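Local coordinates for protein pectate lyase (Paenibacillus sp. 0602, PDB 5GT5) that cleaves polygalacturonate and partly methylated pectin by endo-acting elimination, probably with calcium as cofactor, as a secreted polysaccharide lyase of family 1, at residues I126-E131 against I164-F169; G185-W190 against S262-H267. The protein carries 1 engineered substitution. All blocks are in the same frame, centred on the assembly; numbering follows the deposited sequence.

Contact 1 of 2, residues I126-E131 against I164-F169. Engineered in segment 164-169: Val168 (natural residue Gly).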
ATOM      1  N   ILE A 126      -1.380   3.589 -12.667  1.00  6.28           N
ATOM      2  CA  ILE A 126      -1.864   4.879 -13.162  1.00  6.15           C
ATOM      3  C   ILE A 126      -2.500   4.627 -14.533  1.00  5.67           C
ATOM      4  O   ILE A 126      -1.898   3.958 -15.392  1.00  7.43           O
ATOM      5  CB  ILE A 126      -0.716   5.906 -13.277  1.00  6.87           C
ATOM      6  CG1 ILE A 126      -0.144   6.206 -11.889  1.00  8.15           C
ATOM      7  CG2 ILE A 126      -1.178   7.155 -14.045  1.00  8.35           C
ATOM      8  CD1 ILE A 126       0.984   7.250 -11.911  1.00  9.38           C
ATOM      9  N   ILE A 127      -3.718   5.132 -14.721  1.00  5.19           N
ATOM     10  CA  ILE A 127      -4.469   5.011 -15.982  1.00  4.77           C
ATOM     11  C   ILE A 127      -4.911   6.414 -16.380  1.00  5.66           C
ATOM     12  O   ILE A 127      -5.695   7.049 -15.659  1.00  6.64           O
ATOM     13  CB  ILE A 127      -5.669   4.085 -15.844  1.00  4.35           C
ATOM     14  CG1 ILE A 127      -5.201   2.684 -15.438  1.00  5.74           C
ATOM     15  CG2 ILE A 127      -6.476   4.080 -17.155  1.00  6.38           C
ATOM     16  CD1 ILE A 127      -6.331   1.747 -14.985  1.00  8.65           C
ATOM     17  N   ARG A 128      -4.398   6.930 -17.506  1.00  5.98           N
ATOM     18  CA  ARG A 128      -4.682   8.328 -17.862  1.00  6.10           C
ATOM     19  C   ARG A 128      -4.965   8.572 -19.329  1.00  5.31           C
ATOM     20  O   ARG A 128      -4.399   7.924 -20.242  1.00  6.27           O
ATOM     21  CB  ARG A 128      -3.527   9.254 -17.423  1.00  5.89           C
ATOM     22  CG  ARG A 128      -3.357   9.296 -15.907  1.00  5.75           C
ATOM     23  CD  ARG A 128      -2.156  10.151 -15.537  1.00  6.60           C
ATOM     24  NE  ARG A 128      -2.479  11.579 -15.462  1.00  7.93           N
ATOM     25  CZ  ARG A 128      -1.572  12.532 -15.253  1.00  8.14           C
ATOM     26  NH1 ARG A 128      -0.274  12.216 -15.195  1.00  9.06           N
ATOM     27  NH2 ARG A 128      -1.958  13.801 -15.114  1.00 10.18           N
ATOM     28  N   ASN A 129      -5.830   9.569 -19.562  1.00  5.31           N
ATOM     29  CA  ASN A 129      -6.112  10.075 -20.921  1.00  5.51           C
ATOM     30  C   ASN A 129      -6.642   9.023 -21.877  1.00  6.09           C
ATOM     31  O   ASN A 129      -6.226   8.957 -23.060  1.00  7.08           O
ATOM     32  CB  ASN A 129      -4.887  10.786 -21.519  1.00  6.02           C
ATOM     33  CG  ASN A 129      -5.290  11.823 -22.522  1.00  5.46           C
ATOM     34  OD1 ASN A 129      -6.357  12.430 -22.387  1.00  6.90           O
ATOM     35  ND2 ASN A 129      -4.455  12.063 -23.513  1.00  7.40           N
ATOM     36  N   LEU A 130      -7.556   8.196 -21.376  1.00  6.09           N
ATOM     37  CA  LEU A 130      -8.237   7.191 -22.183  1.00  6.36           C
ATOM     38  C   LEU A 130      -9.734   7.378 -22.091  1.00  6.03           C
ATOM     39  O   LEU A 130     -10.271   7.768 -21.029  1.00  6.88           O
ATOM     40  CB  LEU A 130      -7.885   5.799 -21.714  1.00  7.48           C
ATOM     41  CG  LEU A 130      -6.423   5.475 -21.950  1.00  6.73           C
ATOM     42  CD1 LEU A 130      -6.069   4.281 -21.109  1.00 10.20           C
ATOM     43  CD2 LEU A 130      -6.237   5.162 -23.429  1.00  9.21           C
ATOM     44  N   GLU A 131     -10.422   7.131 -23.204  1.00  6.10           N
ATOM     45  CA  GLU A 131     -11.879   7.136 -23.249  1.00  8.43           C
ATOM     46  C   GLU A 131     -12.369   5.697 -23.374  1.00  8.86           C
ATOM     47  O   GLU A 131     -11.796   4.893 -24.110  1.00 10.78           O
ATOM     48  CB  GLU A 131     -12.404   8.003 -24.398  1.00  7.23           C
ATOM     49  CG  GLU A 131     -13.945   7.936 -24.512  1.00  6.03           C
ATOM     50  CD  GLU A 131     -14.531   9.034 -25.366  1.00  9.65           C
ATOM     51  OE1 GLU A 131     -13.789   9.827 -25.978  1.00 14.21           O
ATOM     52  OE2 GLU A 131     -15.777   9.093 -25.449  1.00 10.07           O
ATOM     53  N   ILE A 164      -6.749   7.005 -11.528  1.00  5.48           N
ATOM     54  CA  ILE A 164      -7.431   7.101 -12.807  1.00  5.72           C
ATOM     55  C   ILE A 164      -7.675   8.581 -13.048  1.00  5.89           C
ATOM     56  O   ILE A 164      -8.325   9.239 -12.226  1.00  6.71           O
ATOM     57  CB  ILE A 164      -8.745   6.338 -12.777  1.00  5.89           C
ATOM     58  CG1 ILE A 164      -8.449   4.835 -12.636  1.00  7.18           C
ATOM     59  CG2 ILE A 164      -9.539   6.591 -14.082  1.00  7.40           C
ATOM     60  CD1 ILE A 164      -9.615   4.005 -12.091  1.00  8.11           C
ATOM     61  N   ASP A 165      -7.152   9.130 -14.152  1.00  5.38           N
ATOM     62  CA  ASP A 165      -7.149  10.582 -14.280  1.00  6.27           C
ATOM     63  C   ASP A 165      -7.253  11.022 -15.735  1.00  4.74           C
ATOM     64  O   ASP A 165      -6.684  10.387 -16.620  1.00  6.18           O
ATOM     65  CB  ASP A 165      -5.879  11.158 -13.610  1.00  7.15           C
ATOM     66  CG  ASP A 165      -5.653  12.603 -13.951  1.00  6.94           C
ATOM     67  OD1 ASP A 165      -4.996  12.849 -14.997  1.00  8.70           O
ATOM     68  OD2 ASP A 165      -6.133  13.506 -13.225  1.00  7.80           O
ATOM     69  N   HIS A 166      -8.019  12.082 -15.989  1.00  6.17           N
ATOM     70  CA  HIS A 166      -8.239  12.540 -17.368  1.00  5.74           C
ATOM     71  C   HIS A 166      -8.758  11.426 -18.279  1.00  6.65           C
ATOM     72  O   HIS A 166      -8.377  11.290 -19.446  1.00  6.32           O
ATOM     73  CB  HIS A 166      -6.973  13.195 -17.943  1.00  6.31           C
ATOM     74  CG  HIS A 166      -6.766  14.606 -17.480  1.00  5.82           C
ATOM     75  ND1 HIS A 166      -5.967  14.928 -16.404  1.00  6.74           N
ATOM     76  CD2 HIS A 166      -7.277  15.766 -17.953  1.00  7.31           C
ATOM     77  CE1 HIS A 166      -5.982  16.247 -16.240  1.00  7.66           C
ATOM     78  NE2 HIS A 166      -6.790  16.773 -17.142  1.00  7.27           N
ATOM     79  N   CYS A 167      -9.687  10.651 -17.747  1.00  6.23           N
ATOM     80  CA  CYS A 167     -10.378   9.651 -18.546  1.00  6.19           C
ATOM     81  C   CYS A 167     -11.821  10.053 -18.770  1.00  6.30           C
ATOM     82  O   CYS A 167     -12.353  10.921 -18.068  1.00  6.71           O
ATOM     83  CB  CYS A 167     -10.325   8.270 -17.873  1.00  4.99           C
ATOM     84  SG  CYS A 167      -8.656   7.544 -17.858  1.00  6.80           S
ATOM     85  N   VAL A 168     -12.432   9.440 -19.775  1.00  6.82           N
ATOM     86  CA  VAL A 168     -13.842   9.644 -20.106  1.00  5.17           C
ATOM     87  C   VAL A 168     -14.544   8.302 -20.187  1.00  6.63           C
ATOM     88  O   VAL A 168     -14.008   7.364 -20.789  1.00  8.07           O
ATOM     89  CB  VAL A 168     -13.967  10.371 -21.428  1.00  6.06           C
ATOM     90  CG1 VAL A 168     -15.444  10.483 -21.881  1.00  8.31           C
ATOM     91  CG2 VAL A 168     -13.438  11.693 -21.221  1.00  2.32           C
ATOM     92  N   PHE A 169     -15.727   8.220 -19.571  1.00  5.20           N
ATOM     93  CA  PHE A 169     -16.512   6.990 -19.535  1.00  4.73           C
ATOM     94  C   PHE A 169     -17.896   7.286 -20.069  1.00  8.70           C
ATOM     95  O   PHE A 169     -18.505   8.284 -19.687  1.00  8.15           O
ATOM     96  CB  PHE A 169     -16.601   6.462 -18.102  1.00  6.00           C
ATOM     97  CG  PHE A 169     -15.268   6.162 -17.481  1.00  5.71           C
ATOM     98  CD1 PHE A 169     -14.508   7.175 -16.898  1.00  5.60           C
ATOM     99  CD2 PHE A 169     -14.762   4.872 -17.515  1.00  5.31           C
ATOM    100  CE1 PHE A 169     -13.292   6.897 -16.309  1.00  5.45           C
ATOM    101  CE2 PHE A 169     -13.530   4.581 -16.937  1.00  7.45           C
ATOM    102  CZ  PHE A 169     -12.792   5.589 -16.336  1.00  6.96           C
TER
HETATM  103  O   HOH W   1      -4.198  15.428 -13.767  1.00  9.50           O
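Asp165 swings CG anti to its own N (chi1 168°), and Arg128 bends its chain at chi3 (85°), so that the two side chains run side by side, with the planes of carboxylate and guanidinium well turned against each other. The arginine grips side-on, with both nitrogens on one oxygen. Arg128 NE lies 2.9 Å and Arg128 NH2 3.2 Å from Asp165 OD1. Both come from above the carboxylate plane, while OD1 lies in the guanidinium plane. A third donor, His166 ND1, meets Asp165 OD1 on the syn side but tilted out of the carboxylate plane, at 2.7 Å, with an angle of 162° at the hydrogen. Three N-H groups thus hold one buried oxygen. They would be expected to stabilise the carboxylate as an anion. Water 1 donates to Asp165 OD2 at 2.8 Å.

The two chains run parallel here. Asp165 N bonds to Ile127 O, and Asn129 N bonds to Asp165 O. Both chains then turn at Asn129 and His166, which have positive phi. Pairing resumes where Val168 N reaches Leu130 O at 3.0 Å. Cys167 SG lies beside the backbone of the other segment, 3.7 Å from Ile127 O. The engineered Val168 lays CG1 along Glu131, 3.8 Å from Glu131 OE2, whose hydrogen bond goes to Asn170. In-register parallel strands that turn together are typical of neighbouring coils of the parallel beta-helix of polysaccharide lyase family 1.

Contact 2 of 2, residues G185-W190 against S262-H267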
ATOM      1  N   GLY A 185      -6.358   3.322  -1.482  1.00  6.80           N
ATOM      2  CA  GLY A 185      -5.443   4.240  -2.136  1.00  7.20           C
ATOM      3  C   GLY A 185      -5.863   4.616  -3.549  1.00  5.22           C
ATOM      4  O   GLY A 185      -5.020   4.698  -4.447  1.00  6.85           O
ATOM      5  N   VAL A 186      -7.151   4.853  -3.770  1.00  6.11           N
ATOM      6  CA  VAL A 186      -7.650   5.151  -5.104  1.00  5.99           C
ATOM      7  C   VAL A 186      -7.953   6.645  -5.212  1.00  4.01           C
ATOM      8  O   VAL A 186      -8.577   7.210  -4.318  1.00  6.07           O
ATOM      9  CB  VAL A 186      -8.935   4.355  -5.383  1.00  6.17           C
ATOM     10  CG1 VAL A 186      -9.474   4.657  -6.798  1.00  6.51           C
ATOM     11  CG2 VAL A 186      -8.702   2.867  -5.151  1.00  8.04           C
ATOM     12  N   THR A 187      -7.478   7.266  -6.294  1.00  5.84           N
ATOM     13  CA  THR A 187      -7.903   8.611  -6.661  1.00  5.55           C
ATOM     14  C   THR A 187      -8.424   8.588  -8.067  1.00  4.38           C
ATOM     15  O   THR A 187      -7.753   8.072  -8.973  1.00  5.44           O
ATOM     16  CB  THR A 187      -6.769   9.646  -6.558  1.00  5.36           C
ATOM     17  OG1 THR A 187      -6.394   9.778  -5.183  1.00  7.21           O
ATOM     18  CG2 THR A 187      -7.231  11.022  -7.098  1.00  7.23           C
ATOM     19  N   ILE A 188      -9.619   9.145  -8.250  1.00  4.54           N
ATOM     20  CA  ILE A 188     -10.129   9.373  -9.587  1.00  4.06           C
ATOM     21  C   ILE A 188     -10.326  10.868  -9.810  1.00  5.67           C
ATOM     22  O   ILE A 188     -11.113  11.508  -9.094  1.00  5.94           O
ATOM     23  CB  ILE A 188     -11.467   8.617  -9.842  1.00  4.04           C
ATOM     24  CG1 ILE A 188     -11.365   7.122  -9.470  1.00  6.32           C
ATOM     25  CG2 ILE A 188     -11.899   8.808 -11.293  1.00  5.59           C
ATOM     26  CD1 ILE A 188     -12.654   6.286  -9.718  1.00  7.69           C
ATOM     27  N   SER A 189      -9.595  11.439 -10.785  1.00  6.64           N
ATOM     28  CA  SER A 189      -9.596  12.894 -10.932  1.00  5.35           C
ATOM     29  C   SER A 189      -9.672  13.344 -12.374  1.00  6.61           C
ATOM     30  O   SER A 189      -9.312  12.599 -13.303  1.00  6.27           O
ATOM     31  CB  SER A 189      -8.385  13.535 -10.247  1.00  7.73           C
ATOM     32  OG  SER A 189      -7.161  13.060 -10.803  1.00  7.34           O
ATOM     33  N   TRP A 190     -10.183  14.560 -12.563  1.00  5.91           N
ATOM     34  CA  TRP A 190     -10.186  15.209 -13.865  1.00  5.56           C
ATOM     35  C   TRP A 190     -10.837  14.348 -14.936  1.00  5.35           C
ATOM     36  O   TRP A 190     -10.387  14.326 -16.082  1.00  6.92           O
ATOM     37  CB  TRP A 190      -8.744  15.636 -14.276  1.00  6.12           C
ATOM     38  CG  TRP A 190      -8.296  16.808 -13.464  1.00  7.17           C
ATOM     39  CD1 TRP A 190      -7.431  16.807 -12.397  1.00  9.60           C
ATOM     40  CD2 TRP A 190      -8.742  18.164 -13.620  1.00  7.61           C
ATOM     41  NE1 TRP A 190      -7.310  18.092 -11.891  1.00 10.06           N
ATOM     42  CE2 TRP A 190      -8.092  18.935 -12.637  1.00  9.11           C
ATOM     43  CE3 TRP A 190      -9.581  18.802 -14.529  1.00 10.12           C
ATOM     44  CZ2 TRP A 190      -8.307  20.306 -12.507  1.00 11.93           C
ATOM     45  CZ3 TRP A 190      -9.781  20.179 -14.400  1.00  9.40           C
ATOM     46  CH2 TRP A 190      -9.151  20.904 -13.398  1.00  8.56           C
ATOM     47  N   SER A 262     -10.617   2.903   0.442  1.00  4.84           N
ATOM     48  CA  SER A 262     -10.455   4.349   0.447  1.00  5.59           C
ATOM     49  C   SER A 262     -10.416   4.857  -0.984  1.00  6.93           C
ATOM     50  O   SER A 262      -9.811   4.234  -1.899  1.00  6.48           O
ATOM     51  CB  SER A 262      -9.232   4.809   1.253  1.00  6.14           C
ATOM     52  OG  SER A 262      -7.996   4.365   0.676  1.00  7.92           O
ATOM     53  N   ILE A 263     -11.123   5.967  -1.187  1.00  6.01           N
ATOM     54  CA  ILE A 263     -11.209   6.576  -2.505  1.00  4.52           C
ATOM     55  C   ILE A 263     -11.396   8.094  -2.429  1.00  5.98           C
ATOM     56  O   ILE A 263     -12.136   8.599  -1.580  1.00  6.88           O
ATOM     57  CB  ILE A 263     -12.333   5.906  -3.336  1.00  4.83           C
ATOM     58  CG1 ILE A 263     -12.287   6.394  -4.774  1.00  6.87           C
ATOM     59  CG2 ILE A 263     -13.741   6.146  -2.763  1.00  8.41           C
ATOM     60  CD1 ILE A 263     -13.104   5.503  -5.734  1.00  7.72           C
ATOM     61  N   THR A 264     -10.688   8.802  -3.305  1.00  6.16           N
ATOM     62  CA  THR A 264     -10.854  10.236  -3.508  1.00  5.64           C
ATOM     63  C   THR A 264     -11.363  10.462  -4.904  1.00  6.50           C
ATOM     64  O   THR A 264     -10.791   9.931  -5.874  1.00  6.55           O
ATOM     65  CB  THR A 264      -9.507  10.972  -3.377  1.00  6.03           C
ATOM     66  OG1 THR A 264      -8.919  10.649  -2.114  1.00  6.25           O
ATOM     67  CG2 THR A 264      -9.676  12.480  -3.510  1.00  7.95           C
ATOM     68  N   LEU A 265     -12.421  11.274  -5.028  1.00  5.78           N
ATOM     69  CA  LEU A 265     -12.949  11.733  -6.335  1.00  4.74           C
ATOM     70  C   LEU A 265     -12.800  13.252  -6.395  1.00  6.44           C
ATOM     71  O   LEU A 265     -13.244  13.938  -5.471  1.00  6.88           O
ATOM     72  CB  LEU A 265     -14.447  11.408  -6.452  1.00  7.19           C
ATOM     73  CG  LEU A 265     -14.852   9.962  -6.139  1.00  6.90           C
ATOM     74  CD1 LEU A 265     -16.363   9.821  -6.181  1.00  8.73           C
ATOM     75  CD2 LEU A 265     -14.190   8.980  -7.118  1.00  8.55           C
ATOM     76  N   HIS A 266     -12.213  13.810  -7.446  1.00  6.63           N
ATOM     77  CA  HIS A 266     -12.142  15.268  -7.509  1.00  5.70           C
ATOM     78  C   HIS A 266     -12.001  15.797  -8.912  1.00  5.68           C
ATOM     79  O   HIS A 266     -11.387  15.145  -9.780  1.00  6.30           O
ATOM     80  CB  HIS A 266     -11.078  15.859  -6.556  1.00  5.35           C
ATOM     81  CG  HIS A 266      -9.677  15.755  -7.038  1.00  7.03           C
ATOM     82  ND1 HIS A 266      -9.096  16.721  -7.843  1.00  9.16           N
ATOM     83  CD2 HIS A 266      -8.710  14.832  -6.805  1.00  6.86           C
ATOM     84  CE1 HIS A 266      -7.853  16.380  -8.099  1.00  7.65           C
ATOM     85  NE2 HIS A 266      -7.586  15.233  -7.478  1.00  8.04           N
ATOM     86  N   HIS A 267     -12.592  16.977  -9.146  1.00  7.51           N
ATOM     87  CA  HIS A 267     -12.571  17.596 -10.485  1.00  5.77           C
ATOM     88  C   HIS A 267     -13.113  16.633 -11.542  1.00  6.78           C
ATOM     89  O   HIS A 267     -12.633  16.563 -12.672  1.00  7.32           O
ATOM     90  CB  HIS A 267     -11.161  18.149 -10.824  1.00  8.43           C
ATOM     91  CG  HIS A 267     -10.772  19.303  -9.955  1.00  9.15           C
ATOM     92  ND1 HIS A 267     -10.171  19.145  -8.716  1.00  8.11           N
ATOM     93  CD2 HIS A 267     -10.976  20.644 -10.090  1.00  9.59           C
ATOM     94  CE1 HIS A 267     -10.028  20.318  -8.138  1.00  8.44           C
ATOM     95  NE2 HIS A 267     -10.491  21.253  -8.965  1.00  9.54           N
TER
HETATM   96  O   HOH W   2      -5.276  14.095  -8.564  1.00  7.61           O
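The six-membered ring of Trp190 overlaps the imidazole of His267 in an offset stack, with centroids 4.7 Å apart and planes at 14°. His267 CB lies over the centre of the same indole ring as a CH-pi contact. Trp190 CZ2 makes the closest ring approach, 3.6 Å from His267 CD2. This is side-chain stacking between coils of a parallel beta-helix, where residues at matching positions of successive turns lie side by side.

The backbones pair in register from Val186 beside Ile263 to Ser189 beside His266. Thr264 N bonds to Val186 O, Ile188 N to Thr264 O, and His266 N to Ile188 O. Trp190 N bonds to His266 O where the strands give way to the turn. At the other end Gly185 N meets Ser262 OG at 2.9 Å, almost straight at 174°.

One face carries an aliphatic row. Val186 CG1 touches Ile263 CD1 at 3.9 Å, and Ile188 CB touches Leu265 CD2. The other face carries Thr187 beside Thr264, with Ser189 and His266 further along. Thr10 and Tyr409 are among the partners of the two threonine hydroxyls.

His266 CG sits between the backbone N and the carbonyl carbon (chi1 78°), which brings the imidazole across to Ser189. Ser189 CB lies over one ring face, 3.3 Å from His266 NE2. Trp190 NE1 bonds outside the pair, to Asp6 O. With Trp190 cut back to an alanine, His267 is likely to lose the ring stacked against it and Asp6 O its indole donor. His267 NE2 is bound by Asp414. His267 ND1 lies 2.8 Å from His266 ND1, and the hydrogen between them may belong to either ring.

Contact 1 comes first along the chain and closes before contact 2 opens. Their centres are about 12 Å apart. Strands 125-128, 160-165, 184-194 and 262-271 follow one another as parallel neighbours, so the two contacts are alternate steps along the beta-helix, with the pairing of 160-165 and 184-194 between them. They also touch directly. Asp165 OD2 lies 2.7 Å from Ser189 OG, probably as a hydrogen bond, and the rings of His166 and Trp190 stack. With His267 on Trp190, the aromatic ladder runs through both contacts. The side chains of Ile164 and Ile188 are about 9 and 8 Å from that of Asp178, a likely calcium ligand. The paired coils therefore lie close to the probable calcium site.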